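Local atomic coordinates of vacuolar-sorting protein BRO1 (Saccharomyces cerevisiae, PDB entry 1ZB1), a protein that sorts cargo proteins into the intralumenal vesicles of multivesicular bodies and recruits the deubiquitinase DOA4 to endosomes, its Bro1 domain possibly taking part in binding SNF7. Residues K7-L15 against E241-K251; N184-V195 against L214-C225. One frame throughout, in Å; residues are numbered along the deposited sequence.

Contact 1: residues K7-L15 against E241-K251; sequences KPYLFDLKL and EPKWKTTVTCK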
loop_
_atom_site.group_PDB
_atom_site.type_symbol
_atom_site.label_atom_id
_atom_site.label_comp_id
_atom_site.label_asym_id
_atom_site.label_seq_id
_atom_site.Cartn_x
_atom_site.Cartn_y
_atom_site.Cartn_z
ATOM N N LYS A 7 15.984 -3.531 10.069
ATOM C CA LYS A 7 14.615 -3.888 10.423
ATOM C C LYS A 7 13.660 -3.065 9.555
ATOM O O LYS A 7 13.852 -1.863 9.373
ATOM C CB LYS A 7 14.345 -3.580 11.899
ATOM C CG LYS A 7 15.406 -4.093 12.874
ATOM C CD LYS A 7 15.523 -5.607 12.849
ATOM C CE LYS A 7 16.499 -6.102 13.916
ATOM N NZ LYS A 7 17.876 -5.550 13.738
ATOM N N PRO A 8 12.614 -3.705 9.009
ATOM C CA PRO A 8 11.636 -3.022 8.160
ATOM C C PRO A 8 10.703 -2.099 8.935
ATOM O O PRO A 8 10.202 -2.458 9.998
ATOM C CB PRO A 8 10.886 -4.178 7.509
ATOM C CG PRO A 8 10.872 -5.196 8.599
ATOM C CD PRO A 8 12.294 -5.141 9.121
ATOM N N TYR A 9 10.475 -0.911 8.387
ATOM C CA TYR A 9 9.595 0.074 8.999
ATOM C C TYR A 9 8.370 0.243 8.093
ATOM O O TYR A 9 8.469 0.850 7.025
ATOM C CB TYR A 9 10.322 1.412 9.123
ATOM C CG TYR A 9 9.542 2.468 9.869
ATOM C CD1 TYR A 9 9.745 2.674 11.232
ATOM C CD2 TYR A 9 8.593 3.255 9.216
ATOM C CE1 TYR A 9 9.022 3.642 11.931
ATOM C CE2 TYR A 9 7.864 4.228 9.906
ATOM C CZ TYR A 9 8.087 4.414 11.261
ATOM O OH TYR A 9 7.387 5.373 11.950
ATOM N N LEU A 10 7.228 -0.288 8.516
ATOM C CA LEU A 10 6.001 -0.196 7.724
ATOM C C LEU A 10 4.988 0.784 8.320
ATOM O O LEU A 10 4.742 0.777 9.529
ATOM C CB LEU A 10 5.354 -1.581 7.601
ATOM C CG LEU A 10 6.233 -2.665 6.964
ATOM C CD1 LEU A 10 5.477 -3.986 6.941
ATOM C CD2 LEU A 10 6.631 -2.250 5.559
ATOM N N PHE A 11 4.408 1.625 7.467
ATOM C CA PHE A 11 3.414 2.599 7.909
ATOM C C PHE A 11 2.139 1.877 8.327
ATOM O O PHE A 11 1.718 0.918 7.679
ATOM C CB PHE A 11 3.086 3.601 6.790
ATOM C CG PHE A 11 4.218 4.536 6.448
ATOM C CD1 PHE A 11 5.257 4.765 7.347
ATOM C CD2 PHE A 11 4.225 5.214 5.228
ATOM C CE1 PHE A 11 6.292 5.655 7.040
ATOM C CE2 PHE A 11 5.252 6.106 4.908
ATOM C CZ PHE A 11 6.290 6.326 5.820
ATOM N N ASP A 12 1.526 2.341 9.408
ATOM C CA ASP A 12 0.299 1.725 9.906
ATOM C C ASP A 12 -0.911 2.479 9.353
ATOM O O ASP A 12 -1.213 3.592 9.795
ATOM C CB ASP A 12 0.288 1.763 11.434
ATOM C CG ASP A 12 -0.626 0.720 12.035
ATOM O OD1 ASP A 12 -0.320 -0.487 11.898
ATOM O OD2 ASP A 12 -1.654 1.103 12.639
ATOM N N LEU A 13 -1.594 1.881 8.380
ATOM C CA LEU A 13 -2.765 2.516 7.777
ATOM C C LEU A 13 -4.012 2.327 8.652
ATOM O O LEU A 13 -4.092 1.387 9.449
ATOM C CB LEU A 13 -3.001 1.960 6.364
ATOM C CG LEU A 13 -1.823 2.124 5.389
ATOM C CD1 LEU A 13 -2.225 1.659 4.000
ATOM C CD2 LEU A 13 -1.388 3.579 5.334
ATOM N N LYS A 14 -4.982 3.225 8.507
ATOM C CA LYS A 14 -6.197 3.168 9.319
ATOM C C LYS A 14 -7.438 2.728 8.569
ATOM O O LYS A 14 -7.633 3.084 7.406
ATOM C CB LYS A 14 -6.458 4.540 9.948
ATOM C CG LYS A 14 -5.341 5.011 10.869
ATOM C CD LYS A 14 -5.202 4.078 12.059
ATOM C CE LYS A 14 -4.124 4.553 13.018
ATOM N NZ LYS A 14 -3.968 3.631 14.178
ATOM N N LEU A 15 -8.279 1.956 9.253
ATOM C CA LEU A 15 -9.537 1.469 8.685
ATOM C C LEU A 15 -10.611 2.545 8.817
ATOM O O LEU A 15 -10.496 3.453 9.651
ATOM C CB LEU A 15 -10.030 0.233 9.448
ATOM C CG LEU A 15 -9.248 -1.073 9.377
ATOM C CD1 LEU A 15 -9.829 -2.091 10.397
ATOM C CD2 LEU A 15 -9.335 -1.619 7.951
ATOM N N GLU A 241 -0.555 10.364 8.232
ATOM C CA GLU A 241 0.100 10.665 9.497
ATOM C C GLU A 241 1.239 11.638 9.234
ATOM O O GLU A 241 2.021 11.455 8.296
ATOM C CB GLU A 241 0.665 9.384 10.120
ATOM C CG GLU A 241 -0.386 8.350 10.460
ATOM C CD GLU A 241 -1.213 8.737 11.672
ATOM O OE1 GLU A 241 -1.361 9.948 11.931
ATOM O OE2 GLU A 241 -1.726 7.828 12.358
ATOM N N PRO A 242 1.345 12.694 10.052
ATOM C CA PRO A 242 2.409 13.686 9.885
ATOM C C PRO A 242 3.799 13.043 9.882
ATOM O O PRO A 242 4.685 13.460 9.135
ATOM C CB PRO A 242 2.200 14.609 11.081
ATOM C CG PRO A 242 0.725 14.564 11.268
ATOM C CD PRO A 242 0.426 13.091 11.132
ATOM N N LYS A 243 3.972 12.020 10.712
ATOM C CA LYS A 243 5.249 11.313 10.828
ATOM C C LYS A 243 5.767 10.694 9.527
ATOM O O LYS A 243 6.975 10.523 9.359
ATOM C CB LYS A 243 5.137 10.203 11.875
ATOM C CG LYS A 243 5.007 10.689 13.304
ATOM C CD LYS A 243 4.686 9.532 14.242
ATOM C CE LYS A 243 5.697 8.402 14.109
ATOM N NZ LYS A 243 5.366 7.249 14.991
ATOM N N TRP A 244 4.861 10.357 8.612
ATOM C CA TRP A 244 5.252 9.729 7.350
ATOM C C TRP A 244 6.137 10.577 6.446
ATOM O O TRP A 244 7.020 10.054 5.759
ATOM C CB TRP A 244 4.013 9.307 6.548
ATOM C CG TRP A 244 3.149 8.287 7.219
ATOM C CD1 TRP A 244 3.463 7.528 8.313
ATOM C CD2 TRP A 244 1.838 7.882 6.812
ATOM N NE1 TRP A 244 2.426 6.673 8.608
ATOM C CE2 TRP A 244 1.416 6.869 7.702
ATOM C CE3 TRP A 244 0.976 8.276 5.779
ATOM C CZ2 TRP A 244 0.171 6.242 7.592
ATOM C CZ3 TRP A 244 -0.264 7.654 5.668
ATOM C CH2 TRP A 244 -0.654 6.647 6.572
ATOM N N LYS A 245 5.902 11.882 6.431
ATOM C CA LYS A 245 6.671 12.763 5.564
ATOM C C LYS A 245 8.187 12.663 5.756
ATOM O O LYS A 245 8.933 12.517 4.787
ATOM C CB LYS A 245 6.218 14.211 5.763
ATOM C CG LYS A 245 6.672 15.158 4.665
ATOM C CD LYS A 245 6.111 16.555 4.879
ATOM C CE LYS A 245 6.419 17.455 3.699
ATOM N NZ LYS A 245 7.884 17.528 3.454
ATOM N N THR A 246 8.644 12.730 7.001
ATOM C CA THR A 246 10.076 12.675 7.266
ATOM C C THR A 246 10.696 11.319 6.941
ATOM O O THR A 246 11.825 11.248 6.462
ATOM C CB THR A 246 10.389 13.039 8.736
ATOM O OG1 THR A 246 9.785 12.084 9.615
ATOM C CG2 THR A 246 9.840 14.421 9.058
ATOM N N THR A 247 9.954 10.245 7.185
ATOM C CA THR A 247 10.466 8.905 6.914
ATOM C C THR A 247 10.577 8.603 5.415
ATOM O O THR A 247 11.494 7.906 4.979
ATOM C CB THR A 247 9.591 7.852 7.615
ATOM O OG1 THR A 247 9.724 8.015 9.032
ATOM C CG2 THR A 247 10.013 6.442 7.232
ATOM N N VAL A 248 9.649 9.133 4.628
ATOM C CA VAL A 248 9.675 8.929 3.187
ATOM C C VAL A 248 10.914 9.629 2.624
ATOM O O VAL A 248 11.629 9.084 1.777
ATOM C CB VAL A 248 8.391 9.501 2.527
ATOM C CG1 VAL A 248 8.586 9.639 1.023
ATOM C CG2 VAL A 248 7.207 8.579 2.817
ATOM N N THR A 249 11.174 10.839 3.106
ATOM C CA THR A 249 12.330 11.601 2.649
ATOM C C THR A 249 13.634 10.900 3.033
ATOM O O THR A 249 14.574 10.848 2.244
ATOM C CB THR A 249 12.323 13.027 3.240
ATOM O OG1 THR A 249 11.155 13.721 2.781
ATOM C CG2 THR A 249 13.568 13.793 2.806
ATOM N N CYS A 250 13.685 10.357 4.239
ATOM C CA CYS A 250 14.879 9.660 4.691
ATOM C C CYS A 250 15.143 8.453 3.782
ATOM O O CYS A 250 16.257 8.270 3.272
ATOM C CB CYS A 250 14.700 9.199 6.136
ATOM S SG CYS A 250 16.174 8.440 6.858
ATOM N N LYS A 251 14.109 7.643 3.570
ATOM C CA LYS A 251 14.230 6.457 2.730
ATOM C C LYS A 251 14.687 6.757 1.304
ATOM O O LYS A 251 15.524 6.034 0.757
ATOM C CB LYS A 251 12.905 5.674 2.703
ATOM C CG LYS A 251 12.585 4.945 4.014
ATOM C CD LYS A 251 11.382 4.005 3.878
ATOM C CE LYS A 251 11.176 3.172 5.149
ATOM N NZ LYS A 251 9.985 2.270 5.074
HETATM O O HOH W 1 12.080 0.055 6.420
HETATM O O HOH W 2 7.517 7.605 10.206
HETATM O O HOH W 3 7.367 5.305 14.481
HETATM O O HOH W 4 2.466 4.746 10.705
#
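Phe11 lies flat on the indole of Trp244 in a face-to-face stack, the point at which the extended N-terminal segment 7-15 of the Bro1 domain is fastened to the first turns of helix 242-269. The phenyl ring and the five-membered ring of the indole have centroids 3.8 Å apart and planes only 13° from parallel. Each residue also lays its CB over the other's ring, so the two side chains overlap along their stems as well as their rings. With CG anti to its carbonyl carbon (chi1 -68°), Phe11 lays its ring against the helix, where CG2 of Thr247 and CG2 of Val248 meet its edge. Trp244 is covered on both sides, because CB of Glu241 rests against the face opposite Phe11; the carboxylate of Glu241 turns to Ser105. At the far end of the indole, CD2 of Leu13 comes within 3.4 Å of Trp244 CH2, the two side chains crossing at about a right angle.

Water completes the polar fit. One molecule accepts from both Trp244 NE1 and Asp12 N, while two others link the hydroxyl of Tyr9 to the helix, one through Lys243 O and Thr247 OG1, the other through Lys243 NZ. The Tyr9 ring also meets Phe300 edge-to-face. At the other end of the contact the chain of Lys251, extended beyond CG, delivers its ammonium to the backbone: NZ donates to Tyr9 O at 2.8 Å, in the carbonyl plane, with a C=O...N angle of 152°.

Contact 2: residues N184-V195 against L214-C225; sequences NICHAEAQELFV and LSRATCNLFQKC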
loop_
_atom_site.group_PDB
_atom_site.type_symbol
_atom_site.label_atom_id
_atom_site.label_comp_id
_atom_site.label_asym_id
_atom_site.label_seq_id
_atom_site.Cartn_x
_atom_site.Cartn_y
_atom_site.Cartn_z
ATOM N N ASN A 184 1.024 4.263 -3.946
ATOM C CA ASN A 184 2.456 4.496 -4.116
ATOM C C ASN A 184 3.251 4.113 -2.869
ATOM O O ASN A 184 4.405 3.696 -2.963
ATOM C CB ASN A 184 2.718 5.965 -4.489
ATOM C CG ASN A 184 2.309 6.279 -5.923
ATOM O OD1 ASN A 184 2.296 5.395 -6.777
ATOM N ND2 ASN A 184 1.993 7.538 -6.195
ATOM N N ILE A 185 2.630 4.252 -1.701
ATOM C CA ILE A 185 3.282 3.877 -0.445
ATOM C C ILE A 185 3.445 2.353 -0.411
ATOM O O ILE A 185 4.509 1.836 -0.067
ATOM C CB ILE A 185 2.435 4.317 0.784
ATOM C CG1 ILE A 185 2.489 5.843 0.952
ATOM C CG2 ILE A 185 2.928 3.616 2.046
ATOM C CD1 ILE A 185 3.842 6.369 1.391
ATOM N N CYS A 186 2.383 1.638 -0.775
ATOM C CA CYS A 186 2.403 0.178 -0.777
ATOM C C CYS A 186 3.387 -0.390 -1.801
ATOM O O CYS A 186 4.090 -1.370 -1.518
ATOM C CB CYS A 186 0.998 -0.378 -1.034
ATOM S SG CYS A 186 -0.205 0.005 0.277
ATOM N N HIS A 187 3.442 0.217 -2.981
ATOM C CA HIS A 187 4.367 -0.235 -4.014
ATOM C C HIS A 187 5.808 -0.028 -3.523
ATOM O O HIS A 187 6.649 -0.932 -3.612
ATOM C CB HIS A 187 4.133 0.548 -5.312
ATOM C CG HIS A 187 4.933 0.047 -6.476
ATOM N ND1 HIS A 187 4.886 0.641 -7.719
ATOM C CD2 HIS A 187 5.801 -0.987 -6.584
ATOM C CE1 HIS A 187 5.694 -0.003 -8.543
ATOM N NE2 HIS A 187 6.261 -0.995 -7.879
ATOM N N ALA A 188 6.085 1.159 -2.995
ATOM C CA ALA A 188 7.420 1.466 -2.492
ATOM C C ALA A 188 7.848 0.488 -1.399
ATOM O O ALA A 188 8.976 -0.004 -1.416
ATOM C CB ALA A 188 7.474 2.905 -1.959
ATOM N N GLU A 189 6.949 0.204 -0.455
ATOM C CA GLU A 189 7.266 -0.710 0.642
ATOM C C GLU A 189 7.481 -2.139 0.153
ATOM O O GLU A 189 8.350 -2.850 0.665
ATOM C CB GLU A 189 6.171 -0.683 1.715
ATOM C CG GLU A 189 6.041 0.660 2.432
ATOM C CD GLU A 189 5.053 0.626 3.582
ATOM O OE1 GLU A 189 4.101 -0.181 3.528
ATOM O OE2 GLU A 189 5.216 1.417 4.538
ATOM N N ALA A 190 6.693 -2.564 -0.831
ATOM C CA ALA A 190 6.847 -3.911 -1.373
ATOM C C ALA A 190 8.251 -4.053 -1.983
ATOM O O ALA A 190 8.955 -5.032 -1.721
ATOM C CB ALA A 190 5.775 -4.184 -2.429
ATOM N N GLN A 191 8.646 -3.073 -2.791
ATOM C CA GLN A 191 9.967 -3.062 -3.433
ATOM C C GLN A 191 11.052 -3.056 -2.353
ATOM O O GLN A 191 12.031 -3.799 -2.431
ATOM C CB GLN A 191 10.112 -1.816 -4.320
ATOM C CG GLN A 191 11.483 -1.635 -5.009
ATOM C CD GLN A 191 11.754 -2.677 -6.088
ATOM O OE1 GLN A 191 10.826 -3.255 -6.649
ATOM N NE2 GLN A 191 13.032 -2.906 -6.395
ATOM N N GLU A 192 10.866 -2.214 -1.341
ATOM C CA GLU A 192 11.824 -2.118 -0.246
ATOM C C GLU A 192 12.028 -3.472 0.442
ATOM O O GLU A 192 13.165 -3.873 0.712
ATOM C CB GLU A 192 11.353 -1.070 0.767
ATOM C CG GLU A 192 12.133 -1.060 2.068
ATOM C CD GLU A 192 11.703 0.061 2.999
ATOM O OE1 GLU A 192 10.505 0.417 3.005
ATOM O OE2 GLU A 192 12.563 0.572 3.741
ATOM N N LEU A 193 10.939 -4.179 0.725
ATOM C CA LEU A 193 11.041 -5.488 1.374
ATOM C C LEU A 193 11.753 -6.496 0.466
ATOM O O LEU A 193 12.429 -7.411 0.947
ATOM C CB LEU A 193 9.647 -6.004 1.749
ATOM C CG LEU A 193 9.242 -5.972 3.232
ATOM C CD1 LEU A 193 9.790 -4.737 3.920
ATOM C CD2 LEU A 193 7.729 -6.033 3.347
ATOM N N PHE A 194 11.613 -6.320 -0.845
ATOM C CA PHE A 194 12.259 -7.221 -1.799
ATOM C C PHE A 194 13.777 -7.054 -1.693
ATOM O O PHE A 194 14.528 -8.036 -1.703
ATOM C CB PHE A 194 11.798 -6.914 -3.226
ATOM C CG PHE A 194 12.274 -7.914 -4.244
ATOM C CD1 PHE A 194 11.720 -9.190 -4.297
ATOM C CD2 PHE A 194 13.292 -7.591 -5.134
ATOM C CE1 PHE A 194 12.174 -10.133 -5.225
ATOM C CE2 PHE A 194 13.754 -8.526 -6.067
ATOM C CZ PHE A 194 13.192 -9.798 -6.109
ATOM N N VAL A 195 14.223 -5.805 -1.596
ATOM C CA VAL A 195 15.648 -5.512 -1.458
ATOM C C VAL A 195 16.173 -6.140 -0.166
ATOM O O VAL A 195 17.186 -6.842 -0.171
ATOM C CB VAL A 195 15.910 -3.989 -1.404
ATOM C CG1 VAL A 195 17.359 -3.724 -1.023
ATOM C CG2 VAL A 195 15.602 -3.361 -2.754
ATOM N N LEU A 214 17.943 -2.600 -7.873
ATOM C CA LEU A 214 16.730 -2.725 -7.069
ATOM C C LEU A 214 16.628 -1.588 -6.058
ATOM O O LEU A 214 15.533 -1.106 -5.761
ATOM C CB LEU A 214 16.719 -4.068 -6.332
ATOM C CG LEU A 214 16.578 -5.311 -7.217
ATOM C CD1 LEU A 214 16.828 -6.557 -6.398
ATOM C CD2 LEU A 214 15.192 -5.331 -7.841
ATOM N N SER A 215 17.777 -1.169 -5.530
ATOM C CA SER A 215 17.822 -0.085 -4.565
ATOM C C SER A 215 17.447 1.217 -5.244
ATOM O O SER A 215 16.750 2.042 -4.663
ATOM C CB SER A 215 19.221 0.039 -3.956
ATOM O OG SER A 215 19.483 -1.035 -3.072
ATOM N N ARG A 216 17.901 1.402 -6.478
ATOM C CA ARG A 216 17.582 2.623 -7.194
ATOM C C ARG A 216 16.078 2.714 -7.395
ATOM O O ARG A 216 15.491 3.788 -7.267
ATOM C CB ARG A 216 18.282 2.668 -8.553
ATOM C CG ARG A 216 18.085 3.995 -9.263
ATOM C CD ARG A 216 18.661 5.140 -8.432
ATOM N NE ARG A 216 18.098 6.440 -8.788
ATOM C CZ ARG A 216 18.195 7.002 -9.989
ATOM N NH1 ARG A 216 18.838 6.379 -10.971
ATOM N NH2 ARG A 216 17.646 8.190 -10.208
ATOM N N ALA A 217 15.455 1.583 -7.703
ATOM C CA ALA A 217 14.014 1.561 -7.911
ATOM C C ALA A 217 13.283 1.934 -6.617
ATOM O O ALA A 217 12.289 2.661 -6.650
ATOM C CB ALA A 217 13.573 0.179 -8.403
ATOM N N THR A 218 13.780 1.443 -5.483
ATOM C CA THR A 218 13.168 1.746 -4.186
ATOM C C THR A 218 13.187 3.257 -3.964
ATOM O O THR A 218 12.199 3.853 -3.518
ATOM C CB THR A 218 13.923 1.054 -3.036
ATOM O OG1 THR A 218 13.958 -0.360 -3.273
ATOM C CG2 THR A 218 13.224 1.315 -1.701
ATOM N N CYS A 219 14.318 3.870 -4.295
ATOM C CA CYS A 219 14.480 5.310 -4.165
ATOM C C CYS A 219 13.457 6.033 -5.038
ATOM O O CYS A 219 12.731 6.903 -4.557
ATOM C CB CYS A 219 15.898 5.727 -4.580
ATOM S SG CYS A 219 16.065 7.499 -4.897
ATOM N N ASN A 220 13.390 5.665 -6.314
ATOM C CA ASN A 220 12.451 6.308 -7.232
ATOM C C ASN A 220 11.001 6.198 -6.747
ATOM O O ASN A 220 10.225 7.142 -6.872
ATOM C CB ASN A 220 12.568 5.717 -8.643
ATOM C CG ASN A 220 13.934 5.971 -9.280
ATOM O OD1 ASN A 220 14.618 6.946 -8.955
ATOM N ND2 ASN A 220 14.324 5.101 -10.205
ATOM N N LEU A 221 10.639 5.044 -6.201
ATOM C CA LEU A 221 9.287 4.837 -5.696
ATOM C C LEU A 221 8.964 5.775 -4.525
ATOM O O LEU A 221 7.892 6.386 -4.482
ATOM C CB LEU A 221 9.112 3.375 -5.276
ATOM C CG LEU A 221 8.477 2.394 -6.274
ATOM C CD1 LEU A 221 8.514 2.940 -7.691
ATOM C CD2 LEU A 221 9.195 1.053 -6.176
ATOM N N PHE A 222 9.876 5.889 -3.568
ATOM C CA PHE A 222 9.626 6.782 -2.442
ATOM C C PHE A 222 9.663 8.238 -2.916
ATOM O O PHE A 222 9.063 9.114 -2.297
ATOM C CB PHE A 222 10.634 6.523 -1.317
ATOM C CG PHE A 222 10.258 5.358 -0.439
ATOM C CD1 PHE A 222 9.157 5.444 0.416
ATOM C CD2 PHE A 222 10.977 4.165 -0.488
ATOM C CE1 PHE A 222 8.774 4.355 1.208
ATOM C CE2 PHE A 222 10.607 3.071 0.297
ATOM C CZ PHE A 222 9.501 3.166 1.148
ATOM N N GLN A 223 10.349 8.479 -4.030
ATOM C CA GLN A 223 10.439 9.817 -4.619
ATOM C C GLN A 223 9.025 10.271 -5.016
ATOM O O GLN A 223 8.690 11.449 -4.925
ATOM C CB GLN A 223 11.346 9.774 -5.857
ATOM C CG GLN A 223 11.555 11.103 -6.575
ATOM C CD GLN A 223 12.275 12.128 -5.723
ATOM O OE1 GLN A 223 11.655 12.842 -4.933
ATOM N NE2 GLN A 223 13.594 12.196 -5.869
ATOM N N LYS A 224 8.200 9.323 -5.454
ATOM C CA LYS A 224 6.821 9.613 -5.852
ATOM C C LYS A 224 5.992 10.105 -4.669
ATOM O O LYS A 224 5.209 11.047 -4.799
ATOM C CB LYS A 224 6.142 8.366 -6.422
ATOM C CG LYS A 224 6.622 7.904 -7.783
ATOM C CD LYS A 224 5.788 6.697 -8.218
ATOM C CE LYS A 224 6.205 6.153 -9.578
ATOM N NZ LYS A 224 5.421 4.921 -9.914
ATOM N N CYS A 225 6.153 9.444 -3.525
ATOM C CA CYS A 225 5.432 9.798 -2.306
ATOM C C CYS A 225 5.937 11.146 -1.800
ATOM O O CYS A 225 5.162 11.992 -1.346
ATOM C CB CYS A 225 5.652 8.728 -1.229
ATOM S SG CYS A 225 5.146 7.039 -1.703
HETATM O O HOH W 5 5.771 4.496 -5.010
HETATM O O HOH W 6 2.173 9.650 -4.403
HETATM O O HOH W 7 4.284 3.327 -7.322
#
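Ala188 sets its methyl squarely over the ring of Phe222, CB standing 3.6 Å from the ring centroid and 7° off the normal in a CH-pi contact. So small a side chain permits close approach: the antiparallel segments pass with their axes 8.7 Å apart, and Ala188 CB also touches CB of Leu221. One turn on, Gln191 enters as a knob into the hole formed by Leu214, Ala217, Thr218 and Leu221. With CG anti to the backbone N, its chain bends at chi2 (69°), which swings the amide toward the backbone of segment 214-225. There NE2 donates to Leu214 O at 3.1 Å, approaching well to the side of the carbonyl direction (C=O...N 116°). That oxygen also accepts from Thr218 N and Thr218 OG1, so three donors grip it, while Gln191 OE1 is taken by Ala343 N.

CD2 of Leu221 sits over one face of the His187 ring, toward its rim, and NE2 of that ring bonds to Asp342. Toward the 184 end, Cys225 SG packs against CD1 of Ile185 at 3.4 Å, and a water donates to both Asn184 O and Leu221 O.

The pair belongs to the helical array of the Bro1 domain. Helix 146-165 packs beside segment 184-195 at Cys186, Glu189 and Leu193, whereas helix 242-269 lies against segment 214-225, with Tyr255 touching Thr218 and Lys251 touching Phe222.

The two contacts, centred about 12 Å apart, touch each other within the Bro1 domain. Contact 2 is nested along the chain inside the loop closed by contact 1, and helix 208-230 precedes helix 242-269 directly. Two acidic residues of helix 176-198 reach across to contact 1: Glu192 OE1 forms a salt bridge with Lys251 NZ at 2.8 Å, and Glu189 OE2 probably accepts from Phe11 N at 3.0 Å. Segment 7-15 is thereby bonded to helix 176-198 as well as to helix 242-269. The contacts also pack directly, with Lys251 CD 3.4 Å from Phe222 CZ, so the ring under Ala188 also flanks the lysine bound to Tyr9.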